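Local coordinates for biogenic amine-binding protein (Rhodnius prolixus, PDB 4GE1), which binds biogenic amines such as serotonin and norepinephrine as a salivary protein of a blood-feeding insect, probably sequestering the host's amines during feeding, at residues 27-41 and 163-175. Numbering follows the deposited sequence.
Sequences THYKLGDSTLEVGDK and KLSGLFDATTLGN
L164 sets its CD1 methyl over one face of the H28 imidazole, 3.7 Å from the ring centroid, in a CH-pi contact. L167 follows with its two methyls, CD1 against CB of H28 and CD2 against CB of K30. At F168 the chain pairs with strand 23-31. F168 N donates to Y29 O, and Y29 N donates to F168 O at 3.0 Å, an antiparallel hydrogen-bonded pair. The F168 ring leaves the strand with CG opposite the backbone N (chi1 168°) and meets Y29 in an offset edge-to-face pair, its edge toward the tyrosine face, planes at 76°. K41 CG lies over one face of the F168 ring in a CH-pi contact, and L36 CD2 packs on F168 CB at 3.5 Å. Y29 OH donates to D40 O, which ties the tyrosine to the loop after its strand. D169 lies beside the H28 ring, its carboxylate plane 13° from the imidazole. A170 N donates to T27 O at 2.8 Å. T171 N and T171 OG1 both donate to D169 OD1, the former closing an Asx turn. The segment 168-169 thus adds a short antiparallel strand to strand 23-31, which also pairs with strands 43-50 and 130-140 of the lipocalin beta-barrel that holds the amine.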
loop_
_atom_site.group_PDB
_atom_site.type_symbol
_atom_site.label_atom_id
_atom_site.label_comp_id
_atom_site.label_asym_id
_atom_site.label_seq_id
_atom_site.Cartn_x
_atom_site.Cartn_y
_atom_site.Cartn_z
ATOM N N THR A 27 -5.179 7.478 -0.862
ATOM C CA THR A 27 -5.738 8.814 -1.018
ATOM C C THR A 27 -4.715 9.935 -0.820
ATOM O O THR A 27 -4.783 10.967 -1.482
ATOM C CB THR A 27 -6.923 9.023 -0.059
ATOM O OG1 THR A 27 -6.510 8.729 1.283
ATOM C CG2 THR A 27 -8.073 8.105 -0.446
ATOM N N HIS A 28 -3.782 9.729 0.102
ATOM C CA HIS A 28 -2.782 10.737 0.445
ATOM C C HIS A 28 -1.476 10.026 0.731
ATOM O O HIS A 28 -1.476 8.898 1.230
ATOM C CB HIS A 28 -3.178 11.493 1.713
ATOM C CG HIS A 28 -4.503 12.186 1.631
ATOM N ND1 HIS A 28 -5.699 11.506 1.632
ATOM C CD2 HIS A 28 -4.815 13.501 1.565
ATOM C CE1 HIS A 28 -6.695 12.371 1.563
ATOM N NE2 HIS A 28 -6.185 13.588 1.519
ATOM N N TYR A 29 -0.357 10.684 0.448
ATOM C CA TYR A 29 0.930 10.067 0.734
ATOM C C TYR A 29 2.144 10.967 0.576
ATOM O O TYR A 29 2.163 11.887 -0.244
ATOM C CB TYR A 29 1.116 8.807 -0.114
ATOM C CG TYR A 29 1.221 9.041 -1.602
ATOM C CD1 TYR A 29 2.438 9.342 -2.199
ATOM C CD2 TYR A 29 0.102 8.918 -2.422
ATOM C CE1 TYR A 29 2.535 9.522 -3.576
ATOM C CE2 TYR A 29 0.190 9.092 -3.793
ATOM C CZ TYR A 29 1.401 9.395 -4.370
ATOM O OH TYR A 29 1.463 9.575 -5.744
ATOM N N LYS A 30 3.159 10.678 1.380
ATOM C CA LYS A 30 4.464 11.296 1.229
ATOM C C LYS A 30 5.451 10.229 0.801
ATOM O O LYS A 30 5.632 9.220 1.485
ATOM C CB LYS A 30 4.938 11.920 2.536
ATOM C CG LYS A 30 6.395 12.397 2.477
ATOM C CD LYS A 30 6.800 13.107 3.751
ATOM C CE LYS A 30 8.236 13.612 3.680
ATOM N NZ LYS A 30 8.748 13.925 5.037
ATOM N N LEU A 31 6.066 10.452 -0.351
ATOM C CA LEU A 31 7.100 9.577 -0.867
ATOM C C LEU A 31 8.469 10.261 -0.761
ATOM O O LEU A 31 8.726 11.241 -1.455
ATOM C CB LEU A 31 6.808 9.270 -2.325
ATOM C CG LEU A 31 7.905 8.525 -3.068
ATOM C CD1 LEU A 31 8.104 7.156 -2.445
ATOM C CD2 LEU A 31 7.538 8.411 -4.540
ATOM N N GLY A 32 9.343 9.748 0.097
ATOM C CA GLY A 32 10.689 10.303 0.246
ATOM C C GLY A 32 10.804 11.697 0.856
ATOM O O GLY A 32 9.828 12.251 1.354
ATOM N N ASP A 33 12.012 12.264 0.822
ATOM C CA ASP A 33 12.262 13.596 1.377
ATOM C C ASP A 33 12.106 14.751 0.373
ATOM O O ASP A 33 11.737 15.862 0.759
ATOM C CB ASP A 33 13.657 13.667 2.016
ATOM C CG ASP A 33 13.752 12.878 3.305
ATOM O OD1 ASP A 33 12.833 12.996 4.142
ATOM O OD2 ASP A 33 14.747 12.144 3.482
ATOM N N SER A 34 12.406 14.507 -0.899
ATOM C CA SER A 34 12.362 15.586 -1.890
ATOM C C SER A 34 10.932 15.904 -2.325
ATOM O O SER A 34 10.024 15.068 -2.185
ATOM C CB SER A 34 13.226 15.250 -3.107
ATOM O OG SER A 34 12.597 14.275 -3.918
ATOM N N THR A 35 10.725 17.109 -2.850
ATOM C CA THR A 35 9.400 17.493 -3.342
ATOM C C THR A 35 8.932 16.563 -4.474
ATOM O O THR A 35 9.721 16.124 -5.309
ATOM C CB THR A 35 9.349 18.960 -3.809
ATOM O OG1 THR A 35 10.041 19.091 -5.057
ATOM C CG2 THR A 35 9.975 19.889 -2.756
ATOM N N LEU A 36 7.644 16.264 -4.495
ATOM C CA LEU A 36 7.113 15.264 -5.422
ATOM C C LEU A 36 7.115 15.753 -6.881
ATOM O O LEU A 36 6.639 16.852 -7.175
ATOM C CB LEU A 36 5.699 14.880 -4.987
ATOM C CG LEU A 36 5.132 13.500 -5.325
ATOM C CD1 LEU A 36 6.075 12.387 -4.885
ATOM C CD2 LEU A 36 3.766 13.340 -4.669
ATOM N N GLU A 37 7.659 14.932 -7.782
ATOM C CA GLU A 37 7.582 15.184 -9.223
ATOM C C GLU A 37 6.319 14.548 -9.804
ATOM O O GLU A 37 5.834 13.536 -9.300
ATOM C CB GLU A 37 8.795 14.610 -9.958
ATOM C CG GLU A 37 10.112 15.329 -9.723
ATOM C CD GLU A 37 11.277 14.551 -10.300
ATOM O OE1 GLU A 37 11.027 13.504 -10.939
ATOM O OE2 GLU A 37 12.436 14.983 -10.120
ATOM N N VAL A 38 5.814 15.119 -10.894
ATOM C CA VAL A 38 4.545 14.678 -11.457
ATOM C C VAL A 38 4.529 13.174 -11.792
ATOM O O VAL A 38 3.486 12.518 -11.713
ATOM C CB VAL A 38 4.145 15.537 -12.678
ATOM C CG1 VAL A 38 5.187 15.430 -13.773
ATOM C CG2 VAL A 38 2.753 15.129 -13.172
ATOM N N GLY A 39 5.692 12.634 -12.146
ATOM C CA GLY A 39 5.838 11.216 -12.422
ATOM C C GLY A 39 5.497 10.332 -11.228
ATOM O O GLY A 39 5.127 9.162 -11.383
ATOM N N ASP A 40 5.620 10.881 -10.024
ATOM C CA ASP A 40 5.275 10.118 -8.826
ATOM C C ASP A 40 3.960 10.568 -8.212
ATOM O O ASP A 40 3.682 10.283 -7.049
ATOM C CB ASP A 40 6.389 10.186 -7.788
ATOM C CG ASP A 40 7.679 9.573 -8.283
ATOM O OD1 ASP A 40 7.644 8.440 -8.811
ATOM O OD2 ASP A 40 8.730 10.234 -8.152
ATOM N N LYS A 41 3.157 11.282 -8.994
ATOM C CA LYS A 41 1.802 11.619 -8.574
ATOM C C LYS A 41 0.817 10.646 -9.227
ATOM O O LYS A 41 0.460 10.803 -10.396
ATOM C CB LYS A 41 1.486 13.079 -8.913
ATOM C CG LYS A 41 2.315 14.057 -8.076
ATOM C CD LYS A 41 1.978 15.518 -8.329
ATOM C CE LYS A 41 2.847 16.395 -7.436
ATOM N NZ LYS A 41 2.591 17.843 -7.609
ATOM N N LYS A 163 1.272 15.683 9.132
ATOM C CA LYS A 163 -0.068 16.243 9.069
ATOM C C LYS A 163 -0.626 16.006 7.674
ATOM O O LYS A 163 0.110 16.066 6.687
ATOM C CB LYS A 163 -0.041 17.737 9.388
ATOM C CG LYS A 163 0.330 18.039 10.837
ATOM C CD LYS A 163 0.355 19.530 11.132
ATOM C CE LYS A 163 1.655 20.180 10.680
ATOM N NZ LYS A 163 1.823 21.537 11.295
ATOM N N LEU A 164 -1.922 15.728 7.597
ATOM C CA LEU A 164 -2.561 15.438 6.319
ATOM C C LEU A 164 -2.139 16.436 5.239
ATOM O O LEU A 164 -1.708 16.038 4.152
ATOM C CB LEU A 164 -4.079 15.441 6.469
ATOM C CG LEU A 164 -4.836 14.917 5.249
ATOM C CD1 LEU A 164 -4.556 13.429 5.042
ATOM C CD2 LEU A 164 -6.323 15.167 5.415
ATOM N N SER A 165 -2.252 17.728 5.550
ATOM C CA SER A 165 -1.883 18.786 4.613
ATOM C C SER A 165 -0.394 18.724 4.270
ATOM O O SER A 165 0.072 19.410 3.359
ATOM C CB SER A 165 -2.277 20.169 5.149
ATOM O OG SER A 165 -1.581 20.498 6.343
ATOM N N GLY A 166 0.343 17.885 4.993
ATOM C CA GLY A 166 1.744 17.630 4.695
ATOM C C GLY A 166 1.990 16.525 3.670
ATOM O O GLY A 166 3.135 16.276 3.283
ATOM N N LEU A 167 0.930 15.851 3.228
ATOM C CA LEU A 167 1.084 14.827 2.199
ATOM C C LEU A 167 0.562 15.329 0.864
ATOM O O LEU A 167 -0.218 16.282 0.806
ATOM C CB LEU A 167 0.344 13.537 2.583
ATOM C CG LEU A 167 0.449 13.048 4.027
ATOM C CD1 LEU A 167 -0.221 11.703 4.165
ATOM C CD2 LEU A 167 1.893 12.964 4.472
ATOM N N PHE A 168 0.995 14.688 -0.214
ATOM C CA PHE A 168 0.333 14.876 -1.497
ATOM C C PHE A 168 -1.081 14.291 -1.439
ATOM O O PHE A 168 -1.270 13.124 -1.098
ATOM C CB PHE A 168 1.124 14.227 -2.632
ATOM C CG PHE A 168 0.350 14.131 -3.924
ATOM C CD1 PHE A 168 -0.034 15.278 -4.603
ATOM C CD2 PHE A 168 0.006 12.902 -4.453
ATOM C CE1 PHE A 168 -0.763 15.198 -5.791
ATOM C CE2 PHE A 168 -0.719 12.813 -5.637
ATOM C CZ PHE A 168 -1.099 13.970 -6.309
ATOM N N ASP A 169 -2.071 15.112 -1.779
ATOM C CA ASP A 169 -3.468 14.693 -1.791
ATOM C C ASP A 169 -3.828 14.171 -3.176
ATOM O O ASP A 169 -4.081 14.949 -4.102
ATOM C CB ASP A 169 -4.363 15.869 -1.388
ATOM C CG ASP A 169 -5.846 15.567 -1.523
ATOM O OD1 ASP A 169 -6.225 14.397 -1.754
ATOM O OD2 ASP A 169 -6.644 16.518 -1.381
ATOM N N ALA A 170 -3.848 12.848 -3.312
ATOM C CA ALA A 170 -4.073 12.215 -4.605
ATOM C C ALA A 170 -5.490 12.455 -5.101
ATOM O O ALA A 170 -5.760 12.339 -6.296
ATOM C CB ALA A 170 -3.768 10.724 -4.537
ATOM N N THR A 171 -6.389 12.813 -4.187
ATOM C CA THR A 171 -7.763 13.145 -4.562
ATOM C C THR A 171 -7.841 14.512 -5.256
ATOM O O THR A 171 -8.930 15.025 -5.510
ATOM C CB THR A 171 -8.747 13.098 -3.350
ATOM O OG1 THR A 171 -8.833 14.391 -2.732
ATOM C CG2 THR A 171 -8.312 12.047 -2.315
ATOM N N THR A 172 -6.684 15.103 -5.551
ATOM C CA THR A 172 -6.637 16.309 -6.379
ATOM C C THR A 172 -6.564 15.924 -7.850
ATOM O O THR A 172 -7.068 16.639 -8.713
ATOM C CB THR A 172 -5.442 17.222 -6.043
ATOM O OG1 THR A 172 -4.213 16.502 -6.203
ATOM C CG2 THR A 172 -5.549 17.742 -4.619
ATOM N N LEU A 173 -5.925 14.794 -8.132
ATOM C CA LEU A 173 -5.950 14.241 -9.477
ATOM C C LEU A 173 -7.416 13.963 -9.810
ATOM O O LEU A 173 -7.897 14.291 -10.900
ATOM C CB LEU A 173 -5.112 12.964 -9.547
ATOM C CG LEU A 173 -3.657 13.090 -9.086
ATOM C CD1 LEU A 173 -3.017 11.736 -8.977
ATOM C CD2 LEU A 173 -2.878 13.949 -10.037
ATOM N N GLY A 174 -8.118 13.376 -8.841
ATOM C CA GLY A 174 -9.562 13.215 -8.884
ATOM C C GLY A 174 -10.169 12.781 -10.202
ATOM O O GLY A 174 -10.219 11.587 -10.507
ATOM N N ASN A 175 -10.640 13.755 -10.978
ATOM C CA ASN A 175 -11.386 13.482 -12.206
ATOM C C ASN A 175 -10.652 12.592 -13.207
ATOM O O ASN A 175 -11.278 11.843 -13.960
ATOM C CB ASN A 175 -11.797 14.787 -12.889
ATOM C CG ASN A 175 -12.495 14.551 -14.214
ATOM O OD1 ASN A 175 -11.906 14.728 -15.280
ATOM N ND2 ASN A 175 -13.755 14.136 -14.150
#